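Local coordinates for protein cDNA FLJ56608, highly similar to Homo sapiens chloride channel, calcium activated, family member 1 (CLCA1), mRNA (Homo sapiens, PDB 6PYO) that probably regulates calcium-activated chloride conductance and mucus secretion, the part described being its calcium-binding von Willebrand factor type A domain, at residues 11-16 against 26-31; 48-51 against 55-58. All coordinates share one frame; numbering follows the deposited sequence.

Contact 1 (11-16 against 26-31); sequences LVLDKS and NRLNQA. With CA (calcium ion), chain C.
In the beta-alpha-beta unit that opens this von Willebrand factor type A domain, L13 and D14 at the end of strand 8-14 receive L28 of helix 24-39, just ahead of the loop that carries the metal site. Between residues 11-16 and 26-31 the touching is done by L28; further along the same helix, F35 and L36 pack on L11. One of the L28 methyls, CD1, makes the contact: it lies 4.1 Å from CB of L13 and comes closer still to the main chain beyond, 3.4 Å from the carbonyl oxygen O of D14. With CG anti to the backbone N (chi1 177°), the L28 side chain projects from the helix toward the strand. L112 of strand 108-113 touches both leucines and L139 touches L28, so the pair sits in a buried apolar layer between helix and sheet. The carbonyl oxygen of D14 is buried under the methyl and has no polar partner in the model.

Past the leucines the chain turns to the calcium ion, and D14 fixes that turn. Its OD1 takes two bonds from S16: the backbone N of S16 meets it at 2.9 Å, nearly along the C-O direction, closing an Asx turn, and OG of S16 reaches it at 2.6 Å on the syn side. Its other oxygen, OD2, is hydrogen-bonded to T113. D14 thus sits in the second shell and probably orients the serine hydroxyl, whose OG lies 2.3 Å from the calcium ion. Two waters bind the ion at 2.4 Å each, and S18 and T85 also bind it. The Asp-Lys-Ser-Gly-Ser run that begins at D14 is the metal ion-dependent adhesion site (MIDAS) motif of VWA domains, at the C-terminal end of a central parallel strand.

Contact 2 (48-51 against 55-58); sequences MVTF and AHVQ
T50 and H56 form the antiparallel hydrogen-bonded pair at the middle of this hairpin contact. N of H56 gives to O of T50 at 2.7 Å in a nearly straight bond (169°), and N of T50 returns one to O of H56 at 2.9 Å. V49 with V57 and F51 with A55 are the non-hydrogen-bonded pairs on either side, their side chains on the sheet face opposite to that of T50 and H56. There CG1 of V49 packs against CB of A55 at 3.8 Å.

On the other face, the hydroxyl of T50 is the polar centre. Its OG1 sits between the backbone N and the carbonyl carbon (chi1 48°), where it accepts from NE2 of Q58 at 3.0 Å and makes a long, weak bond of its own to O of H56. OG1 of T50 lies a little out of the plane of the Q58 amide. It is also at the edge of the H56 ring and 3.4 Å from CB of H56. Q58 reaches back to the threonine through a chain bent at chi2 (-57°), while its CB rests 3.7 Å from CG of M48 and its backbone N gives a weak, bent bond to O of M48.

Farther out, D52 accepts from NE2 of H56, and R76 holds the carbonyl oxygen of Q58. Helix 87-99 packs on the face of V49, A55 and V57, with S93 touching all three and V97 touching V57. Were Q58 cut back to an alanine, the T50 hydroxyl would probably lose its amide donor and a gap open beside the threonine methyl. The chemistry implies a hairpin whose backbone pairing is reinforced on one face by a threonine hydroxyl that accepts from an amide and gives a weak bond to the facing carbonyl, and backed on the other by apolar contact between V49 and A55 and by helix 87-99.

How the contacts relate
Contact 1 closes before contact 2 opens along the chain, and their centres lie 11 Å apart in the same VWA domain. Helix 24-39, which supplies one side of contact 1, leads on to strand 45-51, which supplies one side of contact 2; strand 8-14 and strand 45-51 then run side by side, parallel, in the sheet. Their backbones probably hydrogen-bond directly, N of V49 to O of L11 at 2.7 Å and N of L13 to O of V49. The F51 ring packs on V12 and D14, its CZ 3.3 Å from CB of D14. The outermost strand 55-63 is thereby joined through strand 45-51 to the strand that leads into the calcium site.

Contact 1 (11-16 against 26-31)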
loop_
_atom_site.group_PDB
_atom_site.type_symbol
_atom_site.label_atom_id
_atom_site.label_comp_id
_atom_site.label_asym_id
_atom_site.label_seq_id
_atom_site.Cartn_x
_atom_site.Cartn_y
_atom_site.Cartn_z
ATOM N N LEU A 11 -0.243 3.989 -0.686
ATOM C CA LEU A 11 0.123 2.815 -1.448
ATOM C C LEU A 11 1.309 2.147 -0.770
ATOM O O LEU A 11 2.313 2.804 -0.445
ATOM C CB LEU A 11 0.491 3.201 -2.880
ATOM C CG LEU A 11 -0.591 3.278 -3.913
ATOM C CD1 LEU A 11 -1.734 4.102 -3.281
ATOM C CD2 LEU A 11 -0.124 3.880 -5.213
ATOM N N VAL A 12 1.197 0.849 -0.552
ATOM C CA VAL A 12 2.273 0.036 -0.004
ATOM C C VAL A 12 2.535 -1.070 -1.017
ATOM O O VAL A 12 1.669 -1.923 -1.271
ATOM C CB VAL A 12 1.928 -0.507 1.382
ATOM C CG1 VAL A 12 3.087 -1.318 1.915
ATOM C CG2 VAL A 12 1.645 0.666 2.313
ATOM N N LEU A 13 3.702 -1.002 -1.650
ATOM C CA LEU A 13 3.939 -1.703 -2.903
ATOM C C LEU A 13 5.084 -2.692 -2.706
ATOM O O LEU A 13 6.211 -2.284 -2.415
ATOM C CB LEU A 13 4.267 -0.708 -4.011
ATOM C CG LEU A 13 3.210 0.378 -4.217
ATOM C CD1 LEU A 13 3.684 1.329 -5.272
ATOM C CD2 LEU A 13 1.882 -0.233 -4.587
ATOM N N ASP A 14 4.804 -3.961 -2.950
ATOM C CA ASP A 14 5.784 -5.038 -2.836
ATOM C C ASP A 14 6.689 -5.034 -4.062
ATOM O O ASP A 14 6.223 -5.284 -5.184
ATOM C CB ASP A 14 5.007 -6.339 -2.698
ATOM C CG ASP A 14 5.883 -7.533 -2.360
ATOM O OD1 ASP A 14 7.101 -7.490 -2.648
ATOM O OD2 ASP A 14 5.303 -8.506 -1.833
ATOM N N LYS A 15 7.979 -4.703 -3.868
ATOM C CA LYS A 15 8.966 -4.797 -4.937
ATOM C C LYS A 15 9.990 -5.910 -4.669
ATOM O O LYS A 15 11.109 -5.857 -5.197
ATOM C CB LYS A 15 9.679 -3.454 -5.164
ATOM C CG LYS A 15 10.384 -2.913 -3.911
ATOM C CD LYS A 15 11.710 -2.236 -4.184
ATOM C CE LYS A 15 12.687 -3.107 -4.960
ATOM N NZ LYS A 15 13.524 -3.962 -4.070
ATOM N N SER A 16 9.632 -6.910 -3.860
ATOM C CA SER A 16 10.558 -7.965 -3.462
ATOM C C SER A 16 10.847 -8.895 -4.635
ATOM O O SER A 16 10.192 -8.844 -5.675
ATOM C CB SER A 16 9.988 -8.741 -2.277
ATOM O OG SER A 16 8.794 -9.450 -2.609
ATOM N N ASN A 26 4.399 -6.108 -13.289
ATOM C CA ASN A 26 3.603 -5.381 -14.276
ATOM C C ASN A 26 2.161 -5.206 -13.803
ATOM O O ASN A 26 1.579 -4.136 -13.967
ATOM C CB ASN A 26 3.623 -6.107 -15.623
ATOM C CG ASN A 26 4.846 -5.776 -16.467
ATOM O OD1 ASN A 26 5.412 -4.676 -16.389
ATOM N ND2 ASN A 26 5.270 -6.741 -17.279
ATOM N N ARG A 27 1.571 -6.243 -13.205
ATOM C CA ARG A 27 0.218 -6.109 -12.687
ATOM C C ARG A 27 0.165 -5.124 -11.529
ATOM O O ARG A 27 -0.789 -4.337 -11.418
ATOM C CB ARG A 27 -0.319 -7.471 -12.271
ATOM C CG ARG A 27 -0.859 -8.269 -13.447
ATOM C CD ARG A 27 -1.277 -9.693 -13.039
ATOM N NE ARG A 27 -0.191 -10.645 -13.268
ATOM C CZ ARG A 27 0.237 -11.524 -12.370
ATOM N NH1 ARG A 27 -0.340 -11.596 -11.180
ATOM N NH2 ARG A 27 1.243 -12.347 -12.665
ATOM N N LEU A 28 1.178 -5.135 -10.664
ATOM C CA LEU A 28 1.236 -4.129 -9.613
ATOM C C LEU A 28 1.266 -2.739 -10.225
ATOM O O LEU A 28 0.516 -1.855 -9.806
ATOM C CB LEU A 28 2.439 -4.350 -8.703
ATOM C CG LEU A 28 2.643 -3.313 -7.594
ATOM C CD1 LEU A 28 3.289 -3.964 -6.384
ATOM C CD2 LEU A 28 3.506 -2.151 -8.086
ATOM N N ASN A 29 2.100 -2.541 -11.243
ATOM C CA ASN A 29 2.205 -1.220 -11.856
ATOM C C ASN A 29 0.906 -0.821 -12.538
ATOM O O ASN A 29 0.510 0.343 -12.479
ATOM C CB ASN A 29 3.361 -1.178 -12.859
ATOM C CG ASN A 29 4.695 -1.059 -12.188
ATOM O OD1 ASN A 29 4.809 -0.492 -11.103
ATOM N ND2 ASN A 29 5.713 -1.633 -12.801
ATOM N N GLN A 30 0.233 -1.772 -13.191
ATOM C CA GLN A 30 -1.060 -1.506 -13.806
ATOM C C GLN A 30 -2.081 -1.057 -12.767
ATOM O O GLN A 30 -2.791 -0.060 -12.960
ATOM C CB GLN A 30 -1.581 -2.764 -14.498
ATOM C CG GLN A 30 -1.279 -2.904 -15.963
ATOM C CD GLN A 30 -1.915 -4.160 -16.552
ATOM O OE1 GLN A 30 -1.328 -5.248 -16.514
ATOM N NE2 GLN A 30 -3.127 -4.018 -17.089
ATOM N N ALA A 31 -2.181 -1.805 -11.663
ATOM C CA ALA A 31 -3.129 -1.468 -10.609
ATOM C C ALA A 31 -2.798 -0.112 -9.992
ATOM O O ALA A 31 -3.701 0.710 -9.758
ATOM C CB ALA A 31 -3.143 -2.557 -9.536
HETATM CA CA CA C . 8.401 -11.624 -1.825
HETATM O O HOH W 1 8.210 -13.801 -0.827
HETATM O O HOH W 2 6.184 -10.858 -1.514
#

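Contact 2 (48-51 against 55-58)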
loop_
_atom_site.group_PDB
_atom_site.type_symbol
_atom_site.label_atom_id
_atom_site.label_comp_id
_atom_site.label_asym_id
_atom_site.label_seq_id
_atom_site.Cartn_x
_atom_site.Cartn_y
_atom_site.Cartn_z
ATOM N N MET A 48 3.208 7.003 -0.757
ATOM C CA MET A 48 3.626 5.807 -1.464
ATOM C C MET A 48 4.884 5.254 -0.827
ATOM O O MET A 48 5.914 5.949 -0.714
ATOM C CB MET A 48 3.838 6.074 -2.960
ATOM C CG MET A 48 4.512 4.897 -3.679
ATOM S SD MET A 48 4.694 5.106 -5.485
ATOM C CE MET A 48 3.454 6.360 -5.819
ATOM N N VAL A 49 4.785 3.988 -0.444
ATOM C CA VAL A 49 5.866 3.217 0.155
ATOM C C VAL A 49 6.086 1.980 -0.700
ATOM O O VAL A 49 5.125 1.291 -1.030
ATOM C CB VAL A 49 5.524 2.823 1.603
ATOM C CG1 VAL A 49 6.507 1.810 2.155
ATOM C CG2 VAL A 49 5.442 4.076 2.454
ATOM N N THR A 50 7.341 1.722 -1.098
ATOM C CA THR A 50 7.732 0.410 -1.601
ATOM C C THR A 50 8.411 -0.390 -0.496
ATOM O O THR A 50 8.873 0.136 0.518
ATOM C CB THR A 50 8.686 0.490 -2.790
ATOM O OG1 THR A 50 9.718 1.397 -2.454
ATOM C CG2 THR A 50 7.965 0.942 -4.037
ATOM N N PHE A 51 8.494 -1.685 -0.692
ATOM C CA PHE A 51 9.170 -2.433 0.350
ATOM C C PHE A 51 9.760 -3.689 -0.267
ATOM O O PHE A 51 9.172 -4.270 -1.191
ATOM C CB PHE A 51 8.251 -2.779 1.527
ATOM C CG PHE A 51 7.181 -3.762 1.182
ATOM C CD1 PHE A 51 7.399 -5.138 1.311
ATOM C CD2 PHE A 51 5.945 -3.316 0.737
ATOM C CE1 PHE A 51 6.403 -6.042 0.988
ATOM C CE2 PHE A 51 4.944 -4.204 0.405
ATOM C CZ PHE A 51 5.164 -5.566 0.536
ATOM N N ALA A 55 11.393 -0.860 4.113
ATOM C CA ALA A 55 10.470 0.044 3.421
ATOM C C ALA A 55 11.203 1.259 2.861
ATOM O O ALA A 55 12.119 1.783 3.494
ATOM C CB ALA A 55 9.358 0.527 4.356
ATOM N N HIS A 56 10.762 1.727 1.694
ATOM C CA HIS A 56 11.331 2.902 1.042
ATOM C C HIS A 56 10.197 3.879 0.752
ATOM O O HIS A 56 9.298 3.588 -0.048
ATOM C CB HIS A 56 12.098 2.494 -0.226
ATOM C CG HIS A 56 12.993 1.303 -0.009
ATOM N ND1 HIS A 56 14.157 1.371 0.728
ATOM C CD2 HIS A 56 12.854 0.005 -0.372
ATOM C CE1 HIS A 56 14.698 0.167 0.800
ATOM N NE2 HIS A 56 13.934 -0.677 0.131
ATOM N N VAL A 57 10.233 5.038 1.401
ATOM C CA VAL A 57 9.212 6.057 1.139
ATOM C C VAL A 57 9.449 6.629 -0.252
ATOM O O VAL A 57 10.432 7.332 -0.471
ATOM C CB VAL A 57 9.225 7.164 2.194
ATOM C CG1 VAL A 57 8.084 8.179 1.926
ATOM C CG2 VAL A 57 9.060 6.544 3.599
ATOM N N GLN A 58 8.574 6.298 -1.216
ATOM C CA GLN A 58 8.663 6.960 -2.505
ATOM C C GLN A 58 8.023 8.344 -2.454
ATOM O O GLN A 58 8.435 9.247 -3.181
ATOM C CB GLN A 58 7.997 6.131 -3.603
ATOM C CG GLN A 58 8.547 4.793 -3.788
ATOM C CD GLN A 58 10.066 4.843 -4.100
ATOM O OE1 GLN A 58 10.518 5.699 -4.837
ATOM N NE2 GLN A 58 10.824 3.942 -3.519
#